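PDB 6G44: putative major capsid protein from Cafeteriavirus-dependent mavirus, which probably builds the outer shell of the virophage capsid, assembling as trimers of double jelly-roll subunits. Local coordinates for residues Phe119-Pro123 with Ala124-Lys128. Sequence-based numbering, arbitrary orientation.
Sequences FTSYP and AQLIK
Y122 and Q125 run side by side and point the same way at the start of helix 123-130, their ring and amide planes turned 57° apart. The amide oxygen OE1 of Q125 lies 3.8 Å from CB of Y122 and stands obliquely to the ring near CG and CD2, a van der Waals approach. With CG opposite its backbone N (chi1 180°) and the chain extended, Q125 runs alongside Y122, whose CG stands beside its own N (chi1 -56°). Y122 occupies the N-cap position and, as expected there, its carbonyl accepts the i to i+4 bond, from L126 N to Y122 O at 2.9 Å, with the donor nearly in line with C=O. P123 follows as the first helical residue, lacking an N-H to donate; its O receives I127 N at 2.9 Å. This strand-to-helix turn leads from strand 117-121, in the larger antiparallel sheet, into helix 123-130 of the double jelly-roll subunit. The side chains of L126 and I127 lie close to the same two oxygens, CG2 of I127 being 3.4 Å from P123 O. Q125 and L126 also touch L295 and I293 of strand 286-305, and Q125 touches F473 of strand 464-482, which places the start of the helix against the five-stranded sheet that contains both strands. Nearer the strand end, OG of S121 makes a weak hydrogen bond with N209 N.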
ATOM      1  N   PHE C 119       0.675   5.075 -36.679  1.00 12.57           N
ATOM      2  CA  PHE C 119       1.465   4.439 -35.616  1.00 12.88           C
ATOM      3  C   PHE C 119       0.965   3.004 -35.503  1.00 12.18           C
ATOM      4  O   PHE C 119      -0.202   2.794 -35.223  1.00 11.77           O
ATOM      5  CB  PHE C 119       1.229   5.146 -34.280  1.00 13.40           C
ATOM      6  CG  PHE C 119       1.492   6.634 -34.280  1.00 13.69           C
ATOM      7  CD1 PHE C 119       0.490   7.534 -34.610  1.00 14.73           C
ATOM      8  CD2 PHE C 119       2.718   7.136 -33.843  1.00 15.99           C
ATOM      9  CE1 PHE C 119       0.723   8.903 -34.574  1.00 14.36           C
ATOM     10  CE2 PHE C 119       2.958   8.511 -33.796  1.00 16.41           C
ATOM     11  CZ  PHE C 119       1.958   9.390 -34.189  1.00 15.23           C
ATOM     12  N   THR C 120       1.835   2.035 -35.764  1.00 12.45           N
ATOM     13  CA  THR C 120       1.473   0.626 -35.662  1.00 13.31           C
ATOM     14  C   THR C 120       2.099   0.039 -34.405  1.00 12.95           C
ATOM     15  O   THR C 120       3.286   0.159 -34.204  1.00 14.24           O
ATOM     16  CB  THR C 120       1.954  -0.150 -36.915  1.00 14.09           C
ATOM     17  OG1 THR C 120       1.308   0.418 -38.074  1.00 15.85           O
ATOM     18  CG2 THR C 120       1.592  -1.615 -36.841  1.00 15.36           C
ATOM     19  N   SER C 121       1.277  -0.581 -33.580  1.00 12.68           N
ATOM     20  CA  SER C 121       1.765  -1.206 -32.350  1.00 12.65           C
ATOM     21  C   SER C 121       1.008  -2.473 -32.049  1.00 12.70           C
ATOM     22  O   SER C 121       0.075  -2.850 -32.755  1.00 12.64           O
ATOM     23  CB  SER C 121       1.716  -0.191 -31.225  1.00 14.12           C
ATOM     24  OG  SER C 121       0.427   0.052 -30.847  1.00 15.58           O
ATOM     25  N   TYR C 122       1.420  -3.151 -30.972  1.00 12.02           N
ATOM     26  CA  TYR C 122       0.972  -4.511 -30.697  1.00 12.25           C
ATOM     27  C   TYR C 122       0.509  -4.599 -29.241  1.00 11.49           C
ATOM     28  O   TYR C 122       1.301  -5.006 -28.359  1.00 11.58           O
ATOM     29  CB  TYR C 122       2.133  -5.461 -31.003  1.00 12.88           C
ATOM     30  CG  TYR C 122       2.601  -5.281 -32.420  1.00 14.83           C
ATOM     31  CD1 TYR C 122       1.920  -5.871 -33.459  1.00 16.00           C
ATOM     32  CD2 TYR C 122       3.687  -4.460 -32.708  1.00 16.66           C
ATOM     33  CE1 TYR C 122       2.317  -5.665 -34.788  1.00 17.43           C
ATOM     34  CE2 TYR C 122       4.083  -4.238 -34.021  1.00 17.33           C
ATOM     35  CZ  TYR C 122       3.397  -4.859 -35.042  1.00 18.38           C
ATOM     36  OH  TYR C 122       3.827  -4.627 -36.346  1.00 21.80           O
ATOM     37  N   PRO C 123      -0.737  -4.199 -28.971  1.00 10.93           N
ATOM     38  CA  PRO C 123      -1.165  -4.055 -27.570  1.00 11.07           C
ATOM     39  C   PRO C 123      -1.050  -5.335 -26.744  1.00 11.80           C
ATOM     40  O   PRO C 123      -0.655  -5.264 -25.564  1.00 11.95           O
ATOM     41  CB  PRO C 123      -2.619  -3.604 -27.720  1.00 11.05           C
ATOM     42  CG  PRO C 123      -2.639  -2.836 -29.014  1.00 11.39           C
ATOM     43  CD  PRO C 123      -1.741  -3.628 -29.915  1.00 10.94           C
ATOM     44  N   ALA C 124      -1.417  -6.489 -27.288  1.00 11.18           N
ATOM     45  CA  ALA C 124      -1.378  -7.736 -26.496  1.00 11.50           C
ATOM     46  C   ALA C 124       0.074  -8.034 -26.103  1.00 13.20           C
ATOM     47  O   ALA C 124       0.336  -8.464 -24.976  1.00 12.69           O
ATOM     48  CB  ALA C 124      -1.972  -8.886 -27.288  1.00 11.99           C
ATOM     49  N   GLN C 125       1.005  -7.862 -27.035  1.00 13.41           N
ATOM     50  CA  GLN C 125       2.436  -8.073 -26.768  1.00 14.64           C
ATOM     51  C   GLN C 125       2.938  -7.043 -25.732  1.00 15.09           C
ATOM     52  O   GLN C 125       3.698  -7.404 -24.800  1.00 15.70           O
ATOM     53  CB  GLN C 125       3.207  -7.980 -28.099  1.00 16.49           C
ATOM     54  CG  GLN C 125       4.697  -8.168 -28.036  1.00 17.49           C
ATOM     55  CD  GLN C 125       5.299  -8.044 -29.421  1.00 18.15           C
ATOM     56  OE1 GLN C 125       5.470  -6.935 -29.928  1.00 18.92           O
ATOM     57  NE2 GLN C 125       5.631  -9.184 -30.031  1.00 18.26           N
ATOM     58  N   LEU C 126       2.505  -5.794 -25.858  1.00 13.90           N
ATOM     59  CA  LEU C 126       2.934  -4.681 -24.992  0.50 14.63           C
ATOM     60  C   LEU C 126       2.473  -4.938 -23.559  1.00 14.48           C
ATOM     61  O   LEU C 126       3.272  -4.860 -22.623  1.00 14.48           O
ATOM     62  CB  LEU C 126       2.381  -3.313 -25.450  0.50 15.53           C
ATOM     63  CG  LEU C 126       2.991  -2.414 -26.537  0.50 16.16           C
ATOM     64  CD1 LEU C 126       1.989  -1.343 -26.937  0.50 17.06           C
ATOM     65  CD2 LEU C 126       4.270  -1.752 -26.060  0.50 16.98           C
ATOM     66  N   ILE C 127       1.206  -5.290 -23.394  1.00 12.60           N
ATOM     67  CA  ILE C 127       0.669  -5.428 -22.037  1.00 12.27           C
ATOM     68  C   ILE C 127       1.232  -6.659 -21.382  1.00 12.43           C
ATOM     69  O   ILE C 127       1.369  -6.647 -20.145  1.00 12.39           O
ATOM     70  CB  ILE C 127      -0.883  -5.380 -22.020  1.00 12.39           C
ATOM     71  CG1 ILE C 127      -1.447  -5.100 -20.622  1.00 12.18           C
ATOM     72  CG2 ILE C 127      -1.504  -6.636 -22.564  1.00 12.13           C
ATOM     73  CD1 ILE C 127      -0.937  -3.843 -19.955  1.00 13.00           C
ATOM     74  N   LYS C 128       1.554  -7.712 -22.131  1.00 12.37           N
ATOM     75  CA  LYS C 128       2.126  -8.904 -21.503  1.00 13.80           C
ATOM     76  C   LYS C 128       3.426  -8.577 -20.787  1.00 15.20           C
ATOM     77  O   LYS C 128       3.711  -9.177 -19.754  1.00 14.78           O
ATOM     78  CB  LYS C 128       2.351 -10.056 -22.506  1.00 15.51           C
ATOM     79  CG  LYS C 128       2.783 -11.385 -21.868  1.00 16.61           C
ATOM     80  CD  LYS C 128       2.840 -12.521 -22.882  1.00 17.85           C
ATOM     81  CE  LYS C 128       3.216 -13.854 -22.228  1.00 18.89           C
ATOM     82  NZ  LYS C 128       3.278 -15.006 -23.186  1.00 20.51           N
TER